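Local coordinates for ABC transporter periplasmic-binding protein YTFQ (PDB 2VK2) that binds alpha- and beta-galactofuranose in the periplasm as the solute-binding component of the YtfQRT-YjfF ABC transporter, at residues W16-E20 with L247-M251; D200-I204 with G228-I232; N242-T248 with T275-L281; V86-S92 with L100-T106. All blocks are in the same frame, centred on the assembly; numbering follows the deposited sequence. Where two conformers were deposited one is given.

Overall arrangement
Three of the four contacts reach the bound galactofuranose, which lies between the two alpha/beta lobes. Interaction 4 joins strands 86-89 and 103-106 in one lobe, and interaction 3 joins strands 243-246 and 278-280 in the other; their centres are 21 Å apart, yet Thr275 N comes within 2.9 Å of Thr106 O, a probable hydrogen bond. Interaction 1 has its centre 13 Å from that of interaction 3, with which it shares Leu247 and Thr248, and meets interaction 4 through a salt bridge of 2.9 Å from Arg17 NH1 to Asp90 OD2. Interaction 2 adjoins interaction 3 through Asp200 OD1 and Ser244 OG, 2.8 Å apart, a probable hydrogen bond.

Interaction 1. Residues W16-E20 with L247-M251. With GZL (beta-D-galactofuranose), chain B.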
# COMPACT_ATOMS: atom_id res chain seq x y z
N TRP A 16 4.13 -6.68 2.05
CA TRP A 16 3.46 -6.50 0.78
C TRP A 16 4.45 -6.06 -0.31
O TRP A 16 4.44 -6.61 -1.41
CB TRP A 16 2.31 -5.49 0.87
CG TRP A 16 1.62 -5.37 -0.45
CD1 TRP A 16 0.57 -6.12 -0.89
CD2 TRP A 16 1.98 -4.51 -1.53
NE1 TRP A 16 0.25 -5.76 -2.18
CE2 TRP A 16 1.10 -4.78 -2.59
CE3 TRP A 16 2.97 -3.53 -1.70
CZ2 TRP A 16 1.17 -4.10 -3.81
CZ3 TRP A 16 3.04 -2.85 -2.92
CH2 TRP A 16 2.14 -3.14 -3.95
N ARG A 17 5.29 -5.08 -0.01
CA ARG A 17 6.22 -4.60 -1.03
C ARG A 17 7.27 -5.65 -1.38
O ARG A 17 7.66 -5.77 -2.54
CB ARG A 17 6.90 -3.28 -0.64
CG ARG A 17 7.67 -2.66 -1.82
CD ARG A 17 8.02 -1.20 -1.62
NE ARG A 17 6.81 -0.39 -1.47
CZ ARG A 17 6.03 0.01 -2.46
NH1 ARG A 17 6.31 -0.27 -3.72
NH2 ARG A 17 4.94 0.70 -2.17
N ALA A 18 7.69 -6.43 -0.40
CA ALA A 18 8.59 -7.55 -0.66
C ALA A 18 7.95 -8.53 -1.64
O ALA A 18 8.62 -9.02 -2.56
CB ALA A 18 8.96 -8.26 0.64
N ALA A 19 6.67 -8.81 -1.46
CA ALA A 19 5.92 -9.66 -2.39
C ALA A 19 5.80 -9.02 -3.77
O ALA A 19 5.93 -9.71 -4.78
CB ALA A 19 4.55 -9.99 -1.83
N GLU A 20 5.55 -7.71 -3.82
CA GLU A 20 5.47 -7.01 -5.10
C GLU A 20 6.78 -7.14 -5.88
O GLU A 20 6.76 -7.37 -7.09
CB GLU A 20 5.15 -5.52 -4.89
CG GLU A 20 4.90 -4.76 -6.19
CD GLU A 20 5.01 -3.26 -6.03
OE1 GLU A 20 5.90 -2.79 -5.30
OE2 GLU A 20 4.18 -2.56 -6.65
N LEU A 247 -4.86 -6.38 -1.27
CA LEU A 247 -4.22 -5.63 -2.35
C LEU A 247 -3.32 -6.60 -3.10
O LEU A 247 -2.42 -7.19 -2.51
CB LEU A 247 -3.37 -4.50 -1.77
CG LEU A 247 -2.52 -3.70 -2.76
CD1 LEU A 247 -3.41 -2.88 -3.69
CD2 LEU A 247 -1.56 -2.81 -2.01
N THR A 248 -3.55 -6.78 -4.40
CA THR A 248 -2.72 -7.70 -5.16
C THR A 248 -1.27 -7.24 -5.17
O THR A 248 -0.99 -6.07 -5.41
CB THR A 248 -3.21 -7.89 -6.62
OG1 THR A 248 -2.36 -8.85 -7.27
CG2 THR A 248 -3.18 -6.58 -7.39
N PRO A 249 -0.32 -8.15 -4.88
CA PRO A 249 1.08 -7.81 -5.11
C PRO A 249 1.46 -7.71 -6.59
O PRO A 249 2.52 -7.18 -6.90
CB PRO A 249 1.85 -8.97 -4.44
CG PRO A 249 0.85 -9.65 -3.58
CD PRO A 249 -0.46 -9.48 -4.27
N ASN A 250 0.60 -8.21 -7.48
CA ASN A 250 0.91 -8.22 -8.90
C ASN A 250 0.56 -6.90 -9.59
O ASN A 250 -0.38 -6.81 -10.39
CB ASN A 250 0.23 -9.40 -9.60
CG ASN A 250 0.78 -9.64 -11.00
OD1 ASN A 250 1.70 -8.95 -11.44
ND2 ASN A 250 0.22 -10.63 -11.69
N MET A 251 1.34 -5.89 -9.26
CA MET A 251 1.25 -4.59 -9.92
C MET A 251 2.09 -4.58 -11.19
O MET A 251 1.75 -3.89 -12.15
CB MET A 251 1.73 -3.50 -8.97
CG MET A 251 0.85 -3.36 -7.74
SD MET A 251 -0.73 -2.60 -8.13
CE MET A 251 -1.60 -2.80 -6.57
C6 GZL B . 0.22 0.11 -1.80
C5 GZL B . 1.27 0.76 -1.27
C4 GZL B . 1.74 0.57 0.16
C3 GZL B . 1.27 -0.59 1.00
C2 GZL B . 2.30 -1.14 1.63
O6 GZL B . -0.16 0.32 -3.07
O5 GZL B . 1.91 1.68 -2.00
O4 GZL B . 3.17 0.45 0.21
O3 GZL B . -0.01 -0.92 1.13
C1 GZL B . 3.57 -0.50 1.20
O2 GZL B . 2.30 -2.14 2.51
O1 GZL B . 4.23 0.16 2.28
O HOH W 1 4.44 -6.89 -8.89
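Leu247 stands over one face of the Trp16 indole, the two side chains crossing at about a right angle. Its CD2 methyl is 3.7 Å from the centroid of the five-membered ring and 28° off the normal, a CH-pi contact, while the same methyl lies 3.4 Å from C6 of the galactofuranose. The ring's edge is used differently: Trp16 NE1 donates to Leu247 O at 3.0 Å. This bond is bent, with 142° at the hydrogen, and the donor stands above the carbonyl plane although the oxygen lies close to the indole plane. Farther round that edge, Trp16 CZ2 is 3.3 Å from Thr248 O, and CH2 meets CG of Met251, whose chain also crosses the ring at about a right angle. Trp16 CG is anti to the backbone N (chi1 -178°), which directs the indole from helix 15-31 across to the loop after strand 243-246. With an alanine here, Leu247 O would probably lose its indole N-H donor and Leu247 CD2 the ring it packs on, opening a gap beside the sugar.

On the same helix, Ala19 CB packs on Pro249 CB at 3.9 Å, and a water donates to both Glu20 O and Pro249 O. Arg17 turns to the ligand, its NH2 donating to sugar O4 at 3.0 Å. Its NH1 forms a salt bridge with Glu20 OE1, which also accepts from Gln9. The galactofuranose site thus offers carbon surfaces near C6 and a charged donor, probably steadied by its carboxylate partners, at the ring oxygen O4.

Interaction 2. Residues D200-I204 with G228-I232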
# COMPACT_ATOMS: atom_id res chain seq x y z
N ASP A 200 -1.36 -3.45 6.76
CA ASP A 200 -1.38 -4.55 7.73
C ASP A 200 -0.15 -4.54 8.63
O ASP A 200 -0.27 -4.77 9.83
CB ASP A 200 -1.41 -5.91 7.02
CG ASP A 200 -2.72 -6.20 6.32
OD1 ASP A 200 -3.79 -5.65 6.66
OD2 ASP A 200 -2.67 -7.04 5.40
N ASP A 201 1.03 -4.31 8.05
CA ASP A 201 2.27 -4.39 8.82
C ASP A 201 2.26 -3.46 10.03
O ASP A 201 2.62 -3.87 11.13
CB ASP A 201 3.50 -4.10 7.94
CG ASP A 201 3.94 -5.31 7.13
OD1 ASP A 201 3.07 -6.11 6.71
OD2 ASP A 201 5.15 -5.46 6.91
N MET A 202 1.83 -2.21 9.84
CA MET A 202 1.72 -1.27 10.95
C MET A 202 0.76 -1.79 12.02
O MET A 202 1.03 -1.65 13.21
CB MET A 202 1.28 0.11 10.48
CG MET A 202 2.39 0.90 9.80
SD MET A 202 1.92 2.58 9.38
CE MET A 202 0.49 2.30 8.34
N VAL A 203 -0.35 -2.39 11.60
CA VAL A 203 -1.34 -2.91 12.55
C VAL A 203 -0.82 -4.17 13.27
O VAL A 203 -1.20 -4.43 14.41
CB VAL A 203 -2.72 -3.18 11.88
CG1 VAL A 203 -3.00 -4.67 11.74
CG2 VAL A 203 -3.83 -2.52 12.68
N ILE A 204 0.04 -4.94 12.61
CA ILE A 204 0.66 -6.11 13.24
C ILE A 204 1.60 -5.65 14.36
O ILE A 204 1.65 -6.27 15.43
CB ILE A 204 1.37 -7.00 12.20
CG1 ILE A 204 0.33 -7.67 11.30
CG2 ILE A 204 2.21 -8.06 12.89
CD1 ILE A 204 0.88 -8.23 10.02
N GLY A 228 -3.66 -7.48 2.99
CA GLY A 228 -3.87 -8.92 2.97
C GLY A 228 -2.56 -9.68 2.94
O GLY A 228 -2.41 -10.62 2.16
N VAL A 229 -1.61 -9.29 3.79
CA VAL A 229 -0.37 -10.06 3.92
C VAL A 229 -0.67 -11.31 4.74
O VAL A 229 -1.59 -11.31 5.56
CB VAL A 229 0.77 -9.23 4.56
CG1 VAL A 229 1.04 -7.97 3.75
CG2 VAL A 229 0.47 -8.88 6.01
N PRO A 230 0.10 -12.39 4.52
CA PRO A 230 -0.14 -13.63 5.26
C PRO A 230 -0.31 -13.44 6.77
O PRO A 230 -1.20 -14.05 7.37
CB PRO A 230 1.12 -14.46 4.97
CG PRO A 230 1.57 -14.00 3.64
CD PRO A 230 1.21 -12.54 3.56
N ASP A 231 0.51 -12.59 7.37
CA ASP A 231 0.50 -12.42 8.82
C ASP A 231 -0.78 -11.77 9.37
O ASP A 231 -1.09 -11.97 10.54
CB ASP A 231 1.74 -11.66 9.30
CG ASP A 231 2.99 -12.53 9.30
OD1 ASP A 231 2.88 -13.75 9.04
OD2 ASP A 231 4.09 -12.00 9.56
N ILE A 232 -1.52 -11.02 8.55
CA ILE A 232 -2.80 -10.51 9.04
C ILE A 232 -3.83 -11.63 9.13
O ILE A 232 -4.65 -11.64 10.04
CB ILE A 232 -3.35 -9.32 8.20
CG1 ILE A 232 -4.30 -8.47 9.05
CG2 ILE A 232 -4.06 -9.80 6.94
CD1 ILE A 232 -3.66 -7.82 10.25
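Asp200 carries CG anti to its carbonyl carbon (chi1 -69°), which turns the carboxylate from the first turn of helix 200-212 toward the backbone of Gly228 and Val229. Ile232 holds CG1 opposite its own backbone N, laying its chain across Asp200 at about a right angle. Asp200 OD2 takes the main bond from Val229 N, at 3.0 Å and 160° at the hydrogen, with the donor nearly in line with the C-O bond. Gly228 N approaches the same oxygen more closely, at 2.6 Å, but its angle of 124° makes that bond weak. Two successive amides therefore meet one buried oxygen, while OD1 is held by Ser225 and Ser244, an arrangement that fixes the rotation of the carboxylate.

Aliphatic groups pack beside this polar centre. Ile232 CG2 lies 3.5 Å from Asp200 OD2, and Val229 CG2 is 3.7 Å from Asp200 CB. Beyond them, Ile232 CD1 reaches Val203 CG1 at 3.5 Å, and Ile204 CD1 packs against Asp231 CB at 3.6 Å.

Gly228 has positive phi, a backbone geometry that favours glycine, and Val229 is the N-cap residue of helix 230-237. The contact thus joins the starts of two successive helices at the C-terminal ends of parallel strands 194-197 and 222-225, where ligand sites lie in such alpha/beta folds. Here the sugar-binding residues Asn199 and Asp227 directly precede the two segments.

Interaction 3. Residues N242-T248 with T275-L281; sequences NASVELT and TKSTLYL. With GZL (beta-D-galactofuranose), chain B.
Glu246 meets Tyr280 across the strand pair, and its side chain can be followed outward from CB. That CB touches the ring's edge, 3.6 Å from Tyr280 CE2 and near the ring plane. With CG anti to the backbone N (chi1 -177°) and the chain extended beyond it, the side chain continues obliquely past the tyrosine, bringing CD to 3.9 Å from Tyr280 CE2. The carboxylate is turned 52° from the ring plane. At the tip, OE1 remains near CE2 and has a long, weak ion pair with Lys292. OE2 faces water: one water lies 2.7 Å from Glu246 OE2 and also reaches Lys276 O and Thr278 OG1, while another donates weakly and is within 2.6 Å of Tyr280 OH.

The backbones supply the firmer register. Ser244 and Tyr280 form an antiparallel hydrogen-bonded pair, with Ser244 N to Tyr280 O at 3.0 Å and Tyr280 N to Ser244 O at 2.8 Å. Val245 and Leu279 are the next, non-hydrogen-bonded pair; their methyls Val245 CG2 and Leu279 CD1 meet at 4.0 Å on the face away from Glu246 and Tyr280.

Strand 278-280 is the antiparallel edge of an otherwise parallel sheet, added beside strand 243-246, whose other neighbour is strand 222-225. Helix 230-237 packs on the Ser244 and Tyr280 face through Ile232, Met236 and Tyr233, while helix 109-124 touches Ser277 and Leu281 through Glu112 and Trp119.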
# COMPACT_ATOMS: atom_id res chain seq x y z
N ASN A 242 -9.23 -8.03 13.02
CA ASN A 242 -10.65 -8.09 12.62
C ASN A 242 -10.96 -7.94 11.14
O ASN A 242 -11.86 -8.61 10.64
CB ASN A 242 -11.46 -7.05 13.40
CG ASN A 242 -11.36 -7.25 14.88
OD1 ASN A 242 -12.09 -8.06 15.47
ND2 ASN A 242 -10.45 -6.55 15.50
N ALA A 243 -10.26 -7.04 10.45
CA ALA A 243 -10.63 -6.72 9.07
C ALA A 243 -9.41 -6.29 8.26
O ALA A 243 -8.59 -5.51 8.74
CB ALA A 243 -11.68 -5.61 9.07
N SER A 244 -9.31 -6.81 7.04
CA SER A 244 -8.26 -6.38 6.12
C SER A 244 -8.73 -6.39 4.68
O SER A 244 -9.45 -7.29 4.26
CB SER A 244 -7.01 -7.26 6.26
OG SER A 244 -5.99 -6.84 5.36
N VAL A 245 -8.30 -5.40 3.92
CA VAL A 245 -8.61 -5.31 2.50
C VAL A 245 -7.43 -5.85 1.69
O VAL A 245 -6.30 -5.38 1.85
CB VAL A 245 -8.90 -3.86 2.08
CG1 VAL A 245 -9.13 -3.77 0.58
CG2 VAL A 245 -10.12 -3.33 2.83
N GLU A 246 -7.70 -6.81 0.82
CA GLU A 246 -6.66 -7.40 -0.02
C GLU A 246 -6.18 -6.42 -1.09
O GLU A 246 -6.98 -5.76 -1.74
CB GLU A 246 -7.18 -8.66 -0.70
CG GLU A 246 -6.15 -9.38 -1.55
CD GLU A 246 -6.78 -10.44 -2.43
OE1 GLU A 246 -6.70 -11.63 -2.07
OE2 GLU A 246 -7.34 -10.09 -3.49
N LEU A 247 -4.86 -6.38 -1.27
CA LEU A 247 -4.22 -5.63 -2.35
C LEU A 247 -3.32 -6.60 -3.10
O LEU A 247 -2.42 -7.19 -2.51
CB LEU A 247 -3.37 -4.50 -1.77
CG LEU A 247 -2.52 -3.70 -2.76
CD1 LEU A 247 -3.41 -2.88 -3.69
CD2 LEU A 247 -1.56 -2.81 -2.01
N THR A 248 -3.55 -6.78 -4.40
CA THR A 248 -2.72 -7.70 -5.16
C THR A 248 -1.27 -7.24 -5.17
O THR A 248 -0.99 -6.07 -5.41
CB THR A 248 -3.21 -7.89 -6.62
OG1 THR A 248 -2.36 -8.85 -7.27
CG2 THR A 248 -3.18 -6.58 -7.39
N THR A 275 -6.70 -2.24 -9.97
CA THR A 275 -6.76 -3.61 -9.46
C THR A 275 -7.96 -3.73 -8.52
O THR A 275 -8.52 -2.72 -8.09
CB THR A 275 -5.47 -3.99 -8.72
OG1 THR A 275 -5.28 -3.12 -7.60
CG2 THR A 275 -4.27 -3.87 -9.66
N LYS A 276 -8.36 -4.96 -8.21
CA LYS A 276 -9.56 -5.23 -7.43
C LYS A 276 -9.30 -5.22 -5.92
O LYS A 276 -8.31 -5.79 -5.46
CB LYS A 276 -10.15 -6.59 -7.83
CG LYS A 276 -11.43 -6.97 -7.09
CD LYS A 276 -12.05 -8.26 -7.61
CE LYS A 276 -12.68 -8.10 -8.99
NZ LYS A 276 -13.71 -7.03 -9.02
N SER A 277 -10.20 -4.58 -5.17
CA SER A 277 -10.14 -4.54 -3.71
C SER A 277 -11.27 -5.35 -3.10
O SER A 277 -12.43 -5.20 -3.50
CB SER A 277 -10.25 -3.10 -3.21
OG SER A 277 -9.20 -2.30 -3.72
N THR A 278 -10.94 -6.19 -2.11
CA THR A 278 -11.93 -7.03 -1.44
C THR A 278 -11.68 -7.04 0.07
O THR A 278 -10.55 -7.25 0.51
CB THR A 278 -11.87 -8.48 -1.95
OG1 THR A 278 -11.94 -8.49 -3.38
CG2 THR A 278 -13.01 -9.31 -1.37
N LEU A 279 -12.74 -6.81 0.84
CA LEU A 279 -12.67 -6.90 2.30
C LEU A 279 -12.69 -8.36 2.74
O LEU A 279 -13.53 -9.14 2.29
CB LEU A 279 -13.86 -6.17 2.93
CG LEU A 279 -13.93 -6.18 4.46
CD1 LEU A 279 -12.84 -5.31 5.05
CD2 LEU A 279 -15.30 -5.71 4.92
N TYR A 280 -11.76 -8.71 3.63
CA TYR A 280 -11.71 -10.04 4.22
C TYR A 280 -11.77 -9.97 5.73
O TYR A 280 -11.13 -9.11 6.36
CB TYR A 280 -10.46 -10.78 3.75
CG TYR A 280 -10.54 -11.22 2.31
CD1 TYR A 280 -11.41 -12.23 1.92
CD2 TYR A 280 -9.76 -10.61 1.33
CE1 TYR A 280 -11.50 -12.63 0.60
CE2 TYR A 280 -9.84 -11.01 0.00
CZ TYR A 280 -10.71 -12.02 -0.36
OH TYR A 280 -10.79 -12.42 -1.67
N LEU A 281 -12.56 -10.87 6.31
CA LEU A 281 -12.77 -10.96 7.75
C LEU A 281 -12.31 -12.35 8.22
O LEU A 281 -12.00 -13.20 7.38
CB LEU A 281 -14.25 -10.72 8.07
CG LEU A 281 -14.83 -9.42 7.51
CD1 LEU A 281 -16.32 -9.33 7.79
CD2 LEU A 281 -14.11 -8.19 8.06
C6 GZL B . 0.22 0.11 -1.80
C5 GZL B . 1.27 0.76 -1.27
C4 GZL B . 1.74 0.57 0.16
C3 GZL B . 1.27 -0.59 1.00
C2 GZL B . 2.30 -1.14 1.63
O6 GZL B . -0.16 0.32 -3.07
O5 GZL B . 1.91 1.68 -2.00
O4 GZL B . 3.17 0.45 0.21
O3 GZL B . -0.01 -0.92 1.13
C1 GZL B . 3.57 -0.50 1.20
O2 GZL B . 2.30 -2.14 2.51
O1 GZL B . 4.23 0.16 2.28
O HOH W 2 -6.85 -3.29 -2.90
O HOH W 3 -8.98 -7.96 -3.80
O HOH W 4 -9.01 -12.44 -3.62
O HOH W 5 -6.73 -8.00 -6.02
O HOH W 6 -5.89 -4.64 -5.29

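Interaction 4. Residues V86-S92 with L100-T106. With GZL (beta-D-galactofuranose), chain B.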
# COMPACT_ATOMS: atom_id res chain seq x y z
N VAL A 86 7.24 5.42 -19.25
CA VAL A 86 7.24 5.27 -17.80
C VAL A 86 5.90 4.73 -17.33
O VAL A 86 4.84 5.19 -17.77
CB VAL A 86 7.54 6.62 -17.11
CG1 VAL A 86 7.34 6.51 -15.60
CG2 VAL A 86 8.95 7.08 -17.43
N PHE A 87 5.96 3.74 -16.45
CA PHE A 87 4.77 3.13 -15.87
C PHE A 87 4.85 3.27 -14.36
O PHE A 87 5.87 2.97 -13.76
CB PHE A 87 4.69 1.65 -16.25
CG PHE A 87 4.67 1.41 -17.74
CD1 PHE A 87 3.48 1.09 -18.38
CD2 PHE A 87 5.83 1.51 -18.49
CE1 PHE A 87 3.45 0.88 -19.76
CE2 PHE A 87 5.81 1.31 -19.86
CZ PHE A 87 4.62 0.99 -20.49
N LEU A 88 3.77 3.77 -13.75
CA LEU A 88 3.73 3.95 -12.31
C LEU A 88 3.04 2.76 -11.67
O LEU A 88 2.01 2.30 -12.15
CB LEU A 88 3.01 5.25 -11.95
CG LEU A 88 3.59 6.52 -12.59
CD1 LEU A 88 2.76 7.73 -12.18
CD2 LEU A 88 5.05 6.71 -12.21
N LEU A 89 3.65 2.25 -10.59
CA LEU A 89 3.10 1.07 -9.85
C LEU A 89 2.79 1.45 -8.43
O LEU A 89 3.59 2.00 -7.74
CB LEU A 89 4.14 -0.07 -9.86
CG LEU A 89 4.32 -0.90 -11.15
CD1 LEU A 89 4.69 -0.11 -12.42
CD2 LEU A 89 5.37 -1.98 -10.84
N ASP A 90 1.55 1.10 -8.07
CA ASP A 90 1.06 1.01 -6.67
C ASP A 90 0.91 2.32 -5.88
O ASP A 90 0.16 2.36 -4.96
CB ASP A 90 1.81 -0.11 -5.89
CG ASP A 90 3.11 0.34 -5.26
OD1 ASP A 90 3.12 1.18 -4.40
OD2 ASP A 90 4.14 -0.25 -5.58
N ARG A 91 1.61 3.36 -6.30
CA ARG A 91 1.32 4.77 -5.85
C ARG A 91 1.23 5.68 -7.07
O ARG A 91 1.72 5.36 -8.09
CB ARG A 91 2.40 5.27 -4.90
CG ARG A 91 2.56 4.34 -3.64
CD ARG A 91 3.46 4.97 -2.61
NE ARG A 91 3.62 3.98 -1.47
CZ ARG A 91 4.54 4.04 -0.54
NH1 ARG A 91 5.36 5.06 -0.42
NH2 ARG A 91 4.67 3.06 0.32
N SER A 92 0.58 6.80 -6.82
CA SER A 92 0.30 7.77 -7.87
C SER A 92 1.09 9.05 -7.67
O SER A 92 1.63 9.31 -6.60
CB SER A 92 -1.20 8.08 -7.91
OG SER A 92 -1.96 6.93 -8.25
N LEU A 100 3.21 12.72 -18.99
CA LEU A 100 4.53 12.39 -18.44
C LEU A 100 4.70 10.93 -18.04
O LEU A 100 5.79 10.51 -17.65
CB LEU A 100 4.85 13.30 -17.25
CG LEU A 100 5.16 14.76 -17.58
CD1 LEU A 100 5.26 15.58 -16.32
CD2 LEU A 100 6.44 14.88 -18.41
N TYR A 101 3.63 10.14 -18.12
CA TYR A 101 3.71 8.70 -17.87
C TYR A 101 2.61 7.99 -18.63
O TYR A 101 1.63 8.60 -19.04
CB TYR A 101 3.60 8.41 -16.37
CG TYR A 101 2.28 8.82 -15.77
CD1 TYR A 101 1.23 7.92 -15.70
CD2 TYR A 101 2.08 10.11 -15.28
CE1 TYR A 101 0.02 8.27 -15.16
CE2 TYR A 101 0.86 10.47 -14.74
CZ TYR A 101 -0.17 9.55 -14.68
OH TYR A 101 -1.39 9.88 -14.14
N MET A 102 2.77 6.68 -18.81
CA MET A 102 1.85 5.88 -19.61
C MET A 102 0.58 5.55 -18.84
O MET A 102 -0.53 5.84 -19.30
CB MET A 102 2.53 4.58 -20.05
CG MET A 102 3.75 4.79 -20.93
SD MET A 102 3.31 5.31 -22.59
CE MET A 102 2.89 3.72 -23.30
N THR A 103 0.74 4.92 -17.68
CA THR A 103 -0.39 4.53 -16.85
C THR A 103 0.07 4.40 -15.41
O THR A 103 1.27 4.33 -15.14
CB THR A 103 -1.00 3.19 -17.33
OG1 THR A 103 -2.25 2.97 -16.67
CG2 THR A 103 -0.07 2.02 -17.03
N THR A 104 -0.90 4.39 -14.50
CA THR A 104 -0.67 4.01 -13.11
C THR A 104 -1.44 2.72 -12.86
O THR A 104 -2.65 2.67 -13.06
CB THR A 104 -1.17 5.08 -12.13
OG1 THR A 104 -0.58 6.34 -12.46
CG2 THR A 104 -0.79 4.72 -10.70
N VAL A 105 -0.72 1.67 -12.44
CA VAL A 105 -1.35 0.43 -12.01
C VAL A 105 -1.49 0.50 -10.50
O VAL A 105 -0.49 0.64 -9.79
CB VAL A 105 -0.51 -0.80 -12.39
CG1 VAL A 105 -1.24 -2.08 -11.98
CG2 VAL A 105 -0.20 -0.80 -13.88
N THR A 106 -2.71 0.43 -10.00
CA THR A 106 -2.96 0.71 -8.59
C THR A 106 -4.35 0.25 -8.19
O THR A 106 -5.22 0.09 -9.04
CB THR A 106 -2.81 2.23 -8.32
OG1 THR A 106 -3.02 2.51 -6.93
CG2 THR A 106 -3.81 3.04 -9.15
C6 GZL B . 0.22 0.11 -1.80
C5 GZL B . 1.27 0.76 -1.27
C4 GZL B . 1.74 0.57 0.16
C3 GZL B . 1.27 -0.59 1.00
C2 GZL B . 2.30 -1.14 1.63
O6 GZL B . -0.16 0.32 -3.07
O5 GZL B . 1.91 1.68 -2.00
O4 GZL B . 3.17 0.45 0.21
O3 GZL B . -0.01 -0.92 1.13
C1 GZL B . 3.57 -0.50 1.20
O2 GZL B . 2.30 -2.14 2.51
O1 GZL B . 4.23 0.16 2.28
O HOH W 7 -2.50 0.67 -4.80
O HOH W 8 -2.08 5.08 -6.33
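Sugar O5 is gripped by two neighbouring side chains beyond strand 86-89: it donates to Asp90 OD1 at 2.7 Å and accepts from Arg91 NE at 2.9 Å (160° at the hydrogen). The extended chain of Arg91 brings its guanidinium edge to the ligand, where NH2 also donates to O4 at 3.0 Å. Asp90 uses its backbone as well, since sugar O6 donates to its carbonyl oxygen. A water links that oxygen and O6 to Thr106 OG1, carrying the ligand contact to strand 103-106.

Behind this binding end the two strands run parallel, their axes 22° apart. Asp90 N gives Val105 O a 2.7 Å bond, which anchors the ligand-binding turn to the sheet. Leu88 pairs with Thr104 in parallel register: its N donates to Thr103 O and its O accepts from Val105 N, the residues flanking Thr104. The CD1 methyl of Leu88 sits over the centre of the Tyr101 ring, 3.8 Å from the centroid, in a CH-pi contact. Tyr101 CG lies between the backbone N and the carbonyl carbon (chi1 63°), bringing that ring face to the leucine. Met102 CB covers one face of Phe87 nearer the rim.

A leucine in place of Arg91 would probably cost O5 its NE donor and Val67 O its NH1 partner, leaving O4 to Arg17 alone of the two arginines. The chemistry implies that Asp90 takes the O5 proton while Arg91 serves O5 and the ring oxygen O4, suiting a furanose with an exocyclic tail; Arg17, salt-bridged to Asp90 OD2, is likely to offset part of the aspartate's charge.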